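Local structure of allantoin racemase (Pseudomonas fluorescens, 5LG5) at residues I3-V8 and A70-G75; L35-G40 and A54-D59; S111-L116 and E174-G179. The protein catalyses the racemisation of allantoin and probably also interconverts the D and L forms of other 5-monosubstituted hydantoins. All blocks are in the same frame, centred on the assembly; numbering follows the deposited sequence.

Interaction 1 (I3-V8 and A70-G75); sequences ILVVNV and AVIQAG
L4 and I72 grip each other through the backbone: I72 N gives a nearly straight bond to L4 O (2.6 Å, 171° at the hydrogen). The same zigzag continues with L4 N to A70 O, V6 N to I72 O and A74 N to V6 O, so the two strands run parallel and 17° apart. I72 carries much of the packing. Its CB sits over L4 O; CG1, anti to the carbonyl carbon (chi1 -66°), comes 3.8 Å from I3 CG2; the terminal CD1 touches two methyls of the other strand, 3.9 Å from I3 CG2 and 4.0 Å from V5 CG2. The V5 and I72 side chains lie alongside each other, both pointing the same way. These are the two middle strands of a four-stranded parallel sheet of order 2-1-3-4, as in a doubly wound alpha/beta domain with helices on both faces. The face of I3, V5, I72 and A74 is covered by helices 12-25 and 201-214; on the other, L4 CD2 meets V71 CG2 at 3.9 Å, and helix 47-63 packs on V6 and Q73. Where the strands run out, V8 reaches across: its CG2 lies 3.6 Å from G75 CA, an approach made possible by the missing side chain of G75, and its CG1 touches Q73 CG as the two side chains cross at about a right angle. The amide end of Q73 is held elsewhere, NE2 bonding H79 O. The N7 side chain meets 70-75 through a water, which donates to N7 OD1 and to A74 O, 3.1 Å from the latter. N7 OD1 also accepts from N9 N, while N7 ND2 bonds T15 OG1, which fixes the orientation of the amide.

Interaction 2 (L35-G40 and A54-D59); sequences LTPYFG and AIAVMD
The F39 ring lies against A56, whose methyl covers one face: A56 CB is 3.9 Å from the ring centroid and 16° off its normal, a CH-pi contact displaced toward the rim. At the ring's edge, I55 CG2 approaches CZ in plane at 4.0 Å, and D59 OD1 stands 3.6 Å from CE1, the carboxylate plane turned 49° from the ring. The same OD1 meets Y38 CD1 obliquely. F39 CG sits between its backbone N and carbonyl carbon (chi1 63°), which turns the ring toward the helix. P37 continues the apolar seam, CB resting 3.8 Å from A56 CB and CG beside V57 CG2. One water provides the polar link: it accepts from Y38 N at 2.7 Å and donates to both A56 O and D59 OD1, so the helix and the loop share a three-point bridge. The second subunit packs against the same residues: its W236 on F39 and its I55 on I55 of this chain. G40 pairs antiparallel with a strand of that subunit, while helix 47-63 presents V57 to V6 of strand 2-7 and to L84 of helix 81-87.

Interaction 3 (S111-L116 and E174-G179); sequences SVVTTL and EVICLG
Strands 110-114 and 175-179 are the two middle strands of the second parallel sheet. S111 N donates to V175 O, C177 N to S111 O (2.8 Å, 174°) and V113 N to C177 O. The last backbone bond, G179 N to V113 O, is bent and weak, and a side chain reinforces this end: T114 OG1, anti to its own nitrogen (chi1 -173°), donates to G179 O at 2.8 Å, tilted 28° from the carbonyl plane. The T114 hydroxyl is also hydrogen-bonded to T119 OG1, which ties the strand end to the following loop. Without a side chain, G179 lets V112 CG1 settle 3.6 Å from its CA, while V112 CG2 touches C177 CB at 4.2 Å. On the reverse face V113 CG2 meets I176 CG2 at 4.1 Å beneath helix 153-171; helix 120-129 covers V112 and T114. E174 OE2, next to V175, is hydrogen-bonded to T224 OG1 of the third subunit. A parallel core with helices on both faces and strand order 2-1-3-4 is characteristic of each lobe of Asp/Glu/hydantoin racemases, in which the active site generally lies between two such lobes, near the C-terminal strand ends.

In the fold
From the N terminus, strand 2-7 leads through helix 12-25 into strand 31-35, which bonds to the edge of strand 2-7 away from strand 70-74, through V5 O and L35 N and through N7 N and L35 O. Interaction 2 then closes the short loop from the end of strand 31-35 to helix 47-63. It is nested within the larger loop that interaction 1 closes when strand 70-74 joins strand 2-7; Q73 OE1 touches V57 CG1 where the two meet. Interaction 3 follows in series, closing a loop of similar size in the second sheet. Its centre is about 19 Å from that of interaction 1 and about 24 Å from that of interaction 2, which lies across the chain's centre.

Interaction 1 (I3-V8 and A70-G75)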
ATOM      1  N   ILE E   3     -37.030   5.860  -0.893  1.00 16.24           N
ATOM      2  CA  ILE E   3     -35.801   5.121  -0.655  1.00 13.06           C
ATOM      3  C   ILE E   3     -36.118   3.841   0.088  1.00 16.45           C
ATOM      4  O   ILE E   3     -36.744   3.883   1.152  1.00 16.42           O
ATOM      5  CB  ILE E   3     -34.788   5.955   0.178  1.00 11.97           C
ATOM      6  CG1 ILE E   3     -34.541   7.320  -0.483  1.00 13.71           C
ATOM      7  CG2 ILE E   3     -33.482   5.220   0.360  1.00  9.01           C
ATOM      8  CD1 ILE E   3     -33.574   8.196   0.295  1.00 11.09           C
ATOM      9  N   LEU E   4     -35.733   2.705  -0.494  1.00 14.07           N
ATOM     10  CA  LEU E   4     -35.818   1.421   0.195  1.00 16.42           C
ATOM     11  C   LEU E   4     -34.639   1.317   1.136  1.00 16.62           C
ATOM     12  O   LEU E   4     -33.511   1.632   0.764  1.00 12.01           O
ATOM     13  CB  LEU E   4     -35.813   0.223  -0.764  1.00 14.56           C
ATOM     14  CG  LEU E   4     -37.014  -0.154  -1.644  1.00 19.65           C
ATOM     15  CD1 LEU E   4     -38.001   0.977  -1.836  1.00 20.81           C
ATOM     16  CD2 LEU E   4     -36.575  -0.738  -2.977  1.00 18.34           C
ATOM     17  N   VAL E   5     -34.930   0.936   2.374  1.00 11.93           N
ATOM     18  CA  VAL E   5     -33.920   0.683   3.370  1.00 12.83           C
ATOM     19  C   VAL E   5     -34.045  -0.783   3.739  1.00 14.70           C
ATOM     20  O   VAL E   5     -35.007  -1.180   4.387  1.00 15.63           O
ATOM     21  CB  VAL E   5     -34.126   1.602   4.569  1.00 13.66           C
ATOM     22  CG1 VAL E   5     -33.018   1.408   5.595  1.00 15.45           C
ATOM     23  CG2 VAL E   5     -34.156   3.045   4.082  1.00 13.72           C
ATOM     24  N   VAL E   6     -33.092  -1.595   3.289  1.00 15.69           N
ATOM     25  CA  VAL E   6     -33.239  -3.040   3.372  1.00 10.54           C
ATOM     26  C   VAL E   6     -32.366  -3.635   4.460  1.00 11.97           C
ATOM     27  O   VAL E   6     -31.145  -3.483   4.465  1.00 15.28           O
ATOM     28  CB  VAL E   6     -32.918  -3.707   2.023  1.00 12.10           C
ATOM     29  CG1 VAL E   6     -33.328  -5.164   2.049  1.00 10.80           C
ATOM     30  CG2 VAL E   6     -33.648  -2.986   0.907  1.00 13.28           C
ATOM     31  N   ASN E   7     -33.014  -4.281   5.415  1.00 12.23           N
ATOM     32  CA  ASN E   7     -32.315  -4.999   6.462  1.00 13.03           C
ATOM     33  C   ASN E   7     -31.571  -6.149   5.790  1.00 14.74           C
ATOM     34  O   ASN E   7     -32.049  -6.696   4.788  1.00 15.18           O
ATOM     35  CB  ASN E   7     -33.347  -5.516   7.459  1.00 17.27           C
ATOM     36  CG  ASN E   7     -32.734  -6.074   8.733  1.00 16.91           C
ATOM     37  OD1 ASN E   7     -31.511  -6.138   8.896  1.00 14.61           O
ATOM     38  ND2 ASN E   7     -33.602  -6.512   9.640  1.00 14.50           N
ATOM     39  N   VAL E   8     -30.404  -6.522   6.300  1.00 15.23           N
ATOM     40  CA  VAL E   8     -29.689  -7.637   5.690  1.00 12.55           C
ATOM     41  C   VAL E   8     -30.145  -8.930   6.337  1.00 16.50           C
ATOM     42  O   VAL E   8     -29.992 -10.020   5.760  1.00 17.29           O
ATOM     43  CB  VAL E   8     -28.158  -7.510   5.815  1.00 14.94           C
ATOM     44  CG1 VAL E   8     -27.630  -6.421   4.864  1.00 14.76           C
ATOM     45  CG2 VAL E   8     -27.766  -7.206   7.262  1.00 16.20           C
ATOM     46  N   ALA E  70     -33.833   5.212  -4.847  1.00 12.17           N
ATOM     47  CA  ALA E  70     -32.553   4.845  -4.283  1.00 12.35           C
ATOM     48  C   ALA E  70     -32.775   3.665  -3.369  1.00 14.04           C
ATOM     49  O   ALA E  70     -33.911   3.382  -2.967  1.00 14.41           O
ATOM     50  CB  ALA E  70     -31.943   6.021  -3.509  1.00  9.64           C
ATOM     51  N   VAL E  71     -31.692   2.961  -3.058  1.00  9.73           N
ATOM     52  CA  VAL E  71     -31.759   1.824  -2.159  1.00  9.05           C
ATOM     53  C   VAL E  71     -30.627   1.903  -1.160  1.00 11.80           C
ATOM     54  O   VAL E  71     -29.474   2.184  -1.523  1.00 10.61           O
ATOM     55  CB  VAL E  71     -31.684   0.470  -2.917  1.00 13.04           C
ATOM     56  CG1 VAL E  71     -31.590  -0.691  -1.920  1.00  9.85           C
ATOM     57  CG2 VAL E  71     -32.893   0.292  -3.845  1.00  7.67           C
ATOM     58  N   ILE E  72     -30.959   1.688   0.108  1.00 11.28           N
ATOM     59  CA  ILE E  72     -29.953   1.616   1.161  1.00  9.72           C
ATOM     60  C   ILE E  72     -29.870   0.203   1.672  1.00 11.20           C
ATOM     61  O   ILE E  72     -30.896  -0.376   2.054  1.00 11.98           O
ATOM     62  CB  ILE E  72     -30.269   2.527   2.354  1.00 10.78           C
ATOM     63  CG1 ILE E  72     -30.208   4.004   1.965  1.00  8.89           C
ATOM     64  CG2 ILE E  72     -29.284   2.252   3.487  1.00 10.90           C
ATOM     65  CD1 ILE E  72     -30.725   4.934   3.080  1.00  9.06           C
ATOM     66  N   GLN E  73     -28.666  -0.363   1.668  1.00  9.48           N
ATOM     67  CA  GLN E  73     -28.464  -1.665   2.272  1.00  9.65           C
ATOM     68  C   GLN E  73     -28.009  -1.474   3.715  1.00 15.39           C
ATOM     69  O   GLN E  73     -26.912  -0.969   3.977  1.00 10.28           O
ATOM     70  CB  GLN E  73     -27.476  -2.519   1.472  1.00 12.62           C
ATOM     71  CG  GLN E  73     -27.184  -3.848   2.148  1.00 16.50           C
ATOM     72  CD  GLN E  73     -26.599  -4.878   1.213  1.00 19.16           C
ATOM     73  OE1 GLN E  73     -27.035  -5.017   0.069  1.00 24.04           O
ATOM     74  NE2 GLN E  73     -25.613  -5.614   1.695  1.00 22.68           N
ATOM     75  N   ALA E  74     -28.880  -1.867   4.642  1.00 13.47           N
ATOM     76  CA  ALA E  74     -28.703  -1.544   6.050  1.00 15.94           C
ATOM     77  C   ALA E  74     -28.115  -2.717   6.796  1.00 19.11           C
ATOM     78  O   ALA E  74     -28.780  -3.346   7.626  1.00 25.28           O
ATOM     79  CB  ALA E  74     -30.028  -1.133   6.678  1.00 19.53           C
ATOM     80  N   GLY E  75     -26.877  -3.038   6.470  1.00 16.73           N
ATOM     81  CA  GLY E  75     -26.138  -4.027   7.225  1.00 16.65           C
ATOM     82  C   GLY E  75     -24.698  -3.583   7.215  1.00 22.54           C
ATOM     83  O   GLY E  75     -24.232  -2.999   6.229  1.00 21.00           O
TER
HETATM   84  O   HOH W   1     -29.446  -5.159  10.000  1.00 20.87           O

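Interaction 2 (L35-G40 and A54-D59)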
ATOM      1  N   LEU E  35     -37.539  -2.685   4.222  1.00 16.91           N
ATOM      2  CA  LEU E  35     -37.800  -4.031   3.714  1.00 12.09           C
ATOM      3  C   LEU E  35     -37.015  -5.088   4.475  1.00 14.42           C
ATOM      4  O   LEU E  35     -35.841  -4.896   4.804  1.00 17.89           O
ATOM      5  CB  LEU E  35     -37.480  -4.115   2.224  1.00 13.29           C
ATOM      6  CG  LEU E  35     -38.250  -3.175   1.302  1.00 19.64           C
ATOM      7  CD1 LEU E  35     -37.800  -3.401  -0.118  1.00 14.67           C
ATOM      8  CD2 LEU E  35     -39.767  -3.418   1.448  1.00 14.39           C
ATOM      9  N   THR E  36     -37.677  -6.207   4.749  1.00 16.12           N
ATOM     10  CA  THR E  36     -37.036  -7.373   5.341  1.00 16.43           C
ATOM     11  C   THR E  36     -36.956  -8.445   4.263  1.00 18.24           C
ATOM     12  O   THR E  36     -37.956  -8.729   3.609  1.00 21.24           O
ATOM     13  CB  THR E  36     -37.844  -7.900   6.543  1.00 22.13           C
ATOM     14  OG1 THR E  36     -38.029  -6.841   7.498  1.00 18.41           O
ATOM     15  CG2 THR E  36     -37.117  -9.070   7.210  1.00 20.08           C
ATOM     16  N   PRO E  37     -35.762  -9.028   4.045  1.00 18.29           N
ATOM     17  CA  PRO E  37     -35.626 -10.055   3.000  1.00 16.47           C
ATOM     18  C   PRO E  37     -36.540 -11.247   3.253  1.00 19.03           C
ATOM     19  O   PRO E  37     -36.883 -11.480   4.410  1.00 18.57           O
ATOM     20  CB  PRO E  37     -34.162 -10.503   3.135  1.00 15.89           C
ATOM     21  CG  PRO E  37     -33.463  -9.327   3.762  1.00 18.19           C
ATOM     22  CD  PRO E  37     -34.482  -8.740   4.713  1.00 16.27           C
ATOM     23  N   TYR E  38     -36.905 -11.992   2.211  1.00 16.61           N
ATOM     24  CA  TYR E  38     -37.828 -13.115   2.365  1.00 20.74           C
ATOM     25  C   TYR E  38     -37.130 -14.328   2.967  1.00 23.18           C
ATOM     26  O   TYR E  38     -37.785 -15.266   3.428  1.00 23.82           O
ATOM     27  CB  TYR E  38     -38.431 -13.512   1.018  1.00 16.96           C
ATOM     28  CG  TYR E  38     -39.316 -12.470   0.391  1.00 18.57           C
ATOM     29  CD1 TYR E  38     -39.294 -12.264  -0.981  1.00 22.01           C
ATOM     30  CD2 TYR E  38     -40.181 -11.700   1.160  1.00 19.82           C
ATOM     31  CE1 TYR E  38     -40.098 -11.321  -1.574  1.00 23.32           C
ATOM     32  CE2 TYR E  38     -40.995 -10.740   0.570  1.00 16.90           C
ATOM     33  CZ  TYR E  38     -40.946 -10.563  -0.796  1.00 20.91           C
ATOM     34  OH  TYR E  38     -41.738  -9.621  -1.408  1.00 26.10           O
ATOM     35  N   PHE E  39     -35.798 -14.324   2.937  1.00 20.95           N
ATOM     36  CA  PHE E  39     -35.025 -15.399   3.557  1.00 20.30           C
ATOM     37  C   PHE E  39     -33.681 -14.898   4.081  1.00 20.88           C
ATOM     38  O   PHE E  39     -33.344 -13.712   3.935  1.00 19.08           O
ATOM     39  CB  PHE E  39     -34.836 -16.575   2.601  1.00 22.71           C
ATOM     40  CG  PHE E  39     -34.062 -16.235   1.367  1.00 20.05           C
ATOM     41  CD1 PHE E  39     -34.694 -15.677   0.266  1.00 19.23           C
ATOM     42  CD2 PHE E  39     -32.694 -16.489   1.307  1.00 22.03           C
ATOM     43  CE1 PHE E  39     -33.979 -15.370  -0.883  1.00 19.46           C
ATOM     44  CE2 PHE E  39     -31.965 -16.190   0.164  1.00 23.35           C
ATOM     45  CZ  PHE E  39     -32.608 -15.626  -0.933  1.00 19.23           C
ATOM     46  N   GLY E  40     -32.930 -15.801   4.707  1.00 18.58           N
ATOM     47  CA  GLY E  40     -31.654 -15.460   5.317  1.00 17.70           C
ATOM     48  C   GLY E  40     -31.625 -15.692   6.817  1.00 20.49           C
ATOM     49  O   GLY E  40     -32.581 -16.226   7.387  1.00 21.79           O
ATOM     50  N   ALA E  54     -26.564 -11.328   0.968  1.00 11.12           N
ATOM     51  CA  ALA E  54     -26.385 -10.633  -0.315  1.00 12.76           C
ATOM     52  C   ALA E  54     -27.485 -10.978  -1.306  1.00 10.85           C
ATOM     53  O   ALA E  54     -28.116 -10.098  -1.882  1.00 12.34           O
ATOM     54  CB  ALA E  54     -25.013 -10.965  -0.935  1.00 11.86           C
ATOM     55  N   ILE E  55     -27.710 -12.270  -1.487  1.00 10.98           N
ATOM     56  CA  ILE E  55     -28.709 -12.757  -2.435  1.00 13.58           C
ATOM     57  C   ILE E  55     -30.111 -12.449  -1.964  1.00 14.28           C
ATOM     58  O   ILE E  55     -30.978 -12.087  -2.754  1.00 15.85           O
ATOM     59  CB  ILE E  55     -28.588 -14.286  -2.644  1.00 16.73           C
ATOM     60  CG1 ILE E  55     -27.277 -14.600  -3.337  1.00 18.03           C
ATOM     61  CG2 ILE E  55     -29.712 -14.793  -3.533  1.00 25.87           C
ATOM     62  CD1 ILE E  55     -27.113 -13.745  -4.567  1.00 20.76           C
ATOM     63  N   ALA E  56     -30.327 -12.626  -0.666  1.00 15.15           N
ATOM     64  CA  ALA E  56     -31.623 -12.340  -0.059  1.00 12.97           C
ATOM     65  C   ALA E  56     -32.034 -10.898  -0.293  1.00 14.35           C
ATOM     66  O   ALA E  56     -33.176 -10.630  -0.660  1.00 13.83           O
ATOM     67  CB  ALA E  56     -31.582 -12.647   1.429  1.00 12.23           C
ATOM     68  N   VAL E  57     -31.097  -9.973  -0.077  1.00 14.76           N
ATOM     69  CA  VAL E  57     -31.375  -8.548  -0.239  1.00 13.83           C
ATOM     70  C   VAL E  57     -31.679  -8.226  -1.697  1.00 14.22           C
ATOM     71  O   VAL E  57     -32.640  -7.520  -2.009  1.00 14.13           O
ATOM     72  CB  VAL E  57     -30.193  -7.677   0.290  1.00 15.74           C
ATOM     73  CG1 VAL E  57     -30.314  -6.232  -0.187  1.00 13.06           C
ATOM     74  CG2 VAL E  57     -30.122  -7.740   1.826  1.00 12.86           C
ATOM     75  N   MET E  58     -30.849  -8.753  -2.591  1.00 13.28           N
ATOM     76  CA  MET E  58     -31.062  -8.579  -4.025  1.00 12.79           C
ATOM     77  C   MET E  58     -32.435  -9.100  -4.444  1.00 13.47           C
ATOM     78  O   MET E  58     -33.190  -8.428  -5.152  1.00 14.93           O
ATOM     79  CB  MET E  58     -29.951  -9.290  -4.811  1.00 14.48           C
ATOM     80  CG  MET E  58     -28.626  -8.540  -4.853  1.00 13.81           C
ATOM     81  SD  MET E  58     -27.386  -9.411  -5.845  1.00 16.50           S
ATOM     82  CE  MET E  58     -26.348  -9.995  -4.518  1.00 14.56           C
ATOM     83  N   ASP E  59     -32.753 -10.293  -3.967  1.00 14.14           N
ATOM     84  CA  ASP E  59     -34.063 -10.903  -4.181  1.00 17.58           C
ATOM     85  C   ASP E  59     -35.211  -9.994  -3.703  1.00 14.64           C
ATOM     86  O   ASP E  59     -36.175  -9.728  -4.431  1.00 12.67           O
ATOM     87  CB  ASP E  59     -34.100 -12.256  -3.452  1.00 15.88           C
ATOM     88  CG  ASP E  59     -35.448 -12.960  -3.576  1.00 21.85           C
ATOM     89  OD1 ASP E  59     -36.163 -13.122  -2.555  1.00 17.99           O
ATOM     90  OD2 ASP E  59     -35.773 -13.372  -4.705  1.00 13.53           O
TER
HETATM   91  O   HOH W   2     -35.473 -12.059  -0.019  1.00 12.20           O

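Interaction 3 (S111-L116 and E174-G179)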
ATOM      1  N   SER E 111     -12.986   5.003  13.832  1.00 10.21           N
ATOM      2  CA  SER E 111     -13.010   3.591  14.206  1.00  9.81           C
ATOM      3  C   SER E 111     -14.422   3.059  14.115  1.00  9.64           C
ATOM      4  O   SER E 111     -15.396   3.791  14.288  1.00 11.87           O
ATOM      5  CB  SER E 111     -12.439   3.341  15.617  1.00  9.39           C
ATOM      6  OG  SER E 111     -11.022   3.407  15.632  1.00 13.26           O
ATOM      7  N   VAL E 112     -14.531   1.783  13.801  1.00  9.21           N
ATOM      8  CA  VAL E 112     -15.815   1.139  13.744  1.00  7.83           C
ATOM      9  C   VAL E 112     -15.971   0.242  14.955  1.00  9.70           C
ATOM     10  O   VAL E 112     -15.071  -0.524  15.278  1.00 12.33           O
ATOM     11  CB  VAL E 112     -15.940   0.303  12.452  1.00 14.61           C
ATOM     12  CG1 VAL E 112     -17.315  -0.359  12.374  1.00 13.41           C
ATOM     13  CG2 VAL E 112     -15.671   1.187  11.223  1.00 13.58           C
ATOM     14  N   VAL E 113     -17.100   0.346  15.638  1.00 11.18           N
ATOM     15  CA  VAL E 113     -17.378  -0.575  16.724  1.00 13.44           C
ATOM     16  C   VAL E 113     -18.463  -1.515  16.264  1.00 13.04           C
ATOM     17  O   VAL E 113     -19.569  -1.083  15.949  1.00 14.54           O
ATOM     18  CB  VAL E 113     -17.830   0.126  18.016  1.00 13.32           C
ATOM     19  CG1 VAL E 113     -18.208  -0.921  19.051  1.00 14.59           C
ATOM     20  CG2 VAL E 113     -16.732   1.054  18.541  1.00 12.47           C
ATOM     21  N   THR E 114     -18.149  -2.800  16.191  1.00 15.51           N
ATOM     22  CA  THR E 114     -19.145  -3.751  15.721  1.00 14.10           C
ATOM     23  C   THR E 114     -19.544  -4.674  16.864  1.00 16.06           C
ATOM     24  O   THR E 114     -19.252  -4.394  18.038  1.00 14.18           O
ATOM     25  CB  THR E 114     -18.656  -4.552  14.462  1.00 13.75           C
ATOM     26  OG1 THR E 114     -19.723  -5.349  13.926  1.00 16.61           O
ATOM     27  CG2 THR E 114     -17.465  -5.438  14.788  1.00 12.65           C
ATOM     28  N   THR E 115     -20.214  -5.764  16.496  1.00 14.25           N
ATOM     29  CA  THR E 115     -20.773  -6.727  17.430  1.00 16.36           C
ATOM     30  C   THR E 115     -19.772  -7.802  17.810  1.00 17.61           C
ATOM     31  O   THR E 115     -19.104  -7.718  18.845  1.00 16.00           O
ATOM     32  CB  THR E 115     -21.979  -7.407  16.785  1.00 19.86           C
ATOM     33  OG1 THR E 115     -21.642  -7.767  15.432  1.00 16.75           O
ATOM     34  CG2 THR E 115     -23.166  -6.453  16.778  1.00 18.25           C
ATOM     35  N   LEU E 116     -19.684  -8.825  16.966  1.00 13.64           N
ATOM     36  CA  LEU E 116     -18.813  -9.959  17.215  1.00 10.44           C
ATOM     37  C   LEU E 116     -17.429  -9.806  16.596  1.00 13.71           C
ATOM     38  O   LEU E 116     -17.255  -9.179  15.539  1.00 14.41           O
ATOM     39  CB  LEU E 116     -19.469 -11.237  16.708  1.00 12.42           C
ATOM     40  CG  LEU E 116     -20.761 -11.609  17.454  1.00 17.25           C
ATOM     41  CD1 LEU E 116     -21.268 -12.962  16.983  1.00 16.87           C
ATOM     42  CD2 LEU E 116     -20.551 -11.607  18.955  1.00 15.84           C
ATOM     43  N   GLU E 174     -10.949   9.497  16.045  1.00 11.53           N
ATOM     44  CA  GLU E 174     -11.467  10.816  16.360  1.00 11.91           C
ATOM     45  C   GLU E 174     -12.959  10.828  16.140  1.00 13.71           C
ATOM     46  O   GLU E 174     -13.667  11.735  16.580  1.00 11.23           O
ATOM     47  CB  GLU E 174     -10.779  11.867  15.503  1.00 12.25           C
ATOM     48  CG  GLU E 174      -9.275  11.828  15.685  1.00 12.46           C
ATOM     49  CD  GLU E 174      -8.575  12.943  14.974  1.00 14.12           C
ATOM     50  OE1 GLU E 174      -9.270  13.738  14.298  1.00 12.79           O
ATOM     51  OE2 GLU E 174      -7.329  13.031  15.102  1.00 14.96           O
ATOM     52  N   VAL E 175     -13.427   9.800  15.444  1.00 11.14           N
ATOM     53  CA  VAL E 175     -14.841   9.619  15.175  1.00  7.77           C
ATOM     54  C   VAL E 175     -15.188   8.157  15.345  1.00 10.61           C
ATOM     55  O   VAL E 175     -14.381   7.274  15.022  1.00  7.71           O
ATOM     56  CB  VAL E 175     -15.210  10.080  13.739  1.00 11.76           C
ATOM     57  CG1 VAL E 175     -16.713   9.916  13.481  1.00 10.91           C
ATOM     58  CG2 VAL E 175     -14.786  11.528  13.507  1.00 12.49           C
ATOM     59  N   ILE E 176     -16.381   7.894  15.863  1.00  9.69           N
ATOM     60  CA  ILE E 176     -16.835   6.524  16.002  1.00  9.80           C
ATOM     61  C   ILE E 176     -17.928   6.243  14.997  1.00 11.78           C
ATOM     62  O   ILE E 176     -18.840   7.046  14.837  1.00 11.48           O
ATOM     63  CB  ILE E 176     -17.381   6.244  17.405  1.00 10.79           C
ATOM     64  CG1 ILE E 176     -16.301   6.528  18.457  1.00  7.37           C
ATOM     65  CG2 ILE E 176     -17.865   4.823  17.485  1.00 10.34           C
ATOM     66  CD1 ILE E 176     -15.105   5.574  18.407  1.00 11.09           C
ATOM     67  N   CYS E 177     -17.816   5.121  14.291  1.00 12.46           N
ATOM     68  CA  CYS E 177     -18.907   4.628  13.456  1.00 12.78           C
ATOM     69  C   CYS E 177     -19.586   3.445  14.118  1.00 10.70           C
ATOM     70  O   CYS E 177     -18.912   2.527  14.580  1.00 12.35           O
ATOM     71  CB  CYS E 177     -18.398   4.202  12.064  1.00 15.08           C
ATOM     72  SG  CYS E 177     -17.694   5.530  11.065  1.00 11.24           S
ATOM     73  N   LEU E 178     -20.912   3.476  14.177  1.00 12.25           N
ATOM     74  CA  LEU E 178     -21.676   2.301  14.584  1.00 16.50           C
ATOM     75  C   LEU E 178     -21.448   1.201  13.557  1.00 18.88           C
ATOM     76  O   LEU E 178     -21.532   1.447  12.352  1.00 22.06           O
ATOM     77  CB  LEU E 178     -23.159   2.642  14.669  1.00 19.89           C
ATOM     78  CG  LEU E 178     -23.434   3.767  15.671  1.00 18.23           C
ATOM     79  CD1 LEU E 178     -24.933   3.966  15.871  1.00 22.33           C
ATOM     80  CD2 LEU E 178     -22.744   3.483  16.992  1.00 12.97           C
ATOM     81  N   GLY E 179     -21.161  -0.011  14.020  1.00 19.95           N
ATOM     82  CA  GLY E 179     -20.749  -1.066  13.105  1.00 23.67           C
ATOM     83  C   GLY E 179     -21.752  -2.194  13.068  1.00 27.55           C
ATOM     84  O   GLY E 179     -21.387  -3.371  12.934  1.00 27.16           O
TER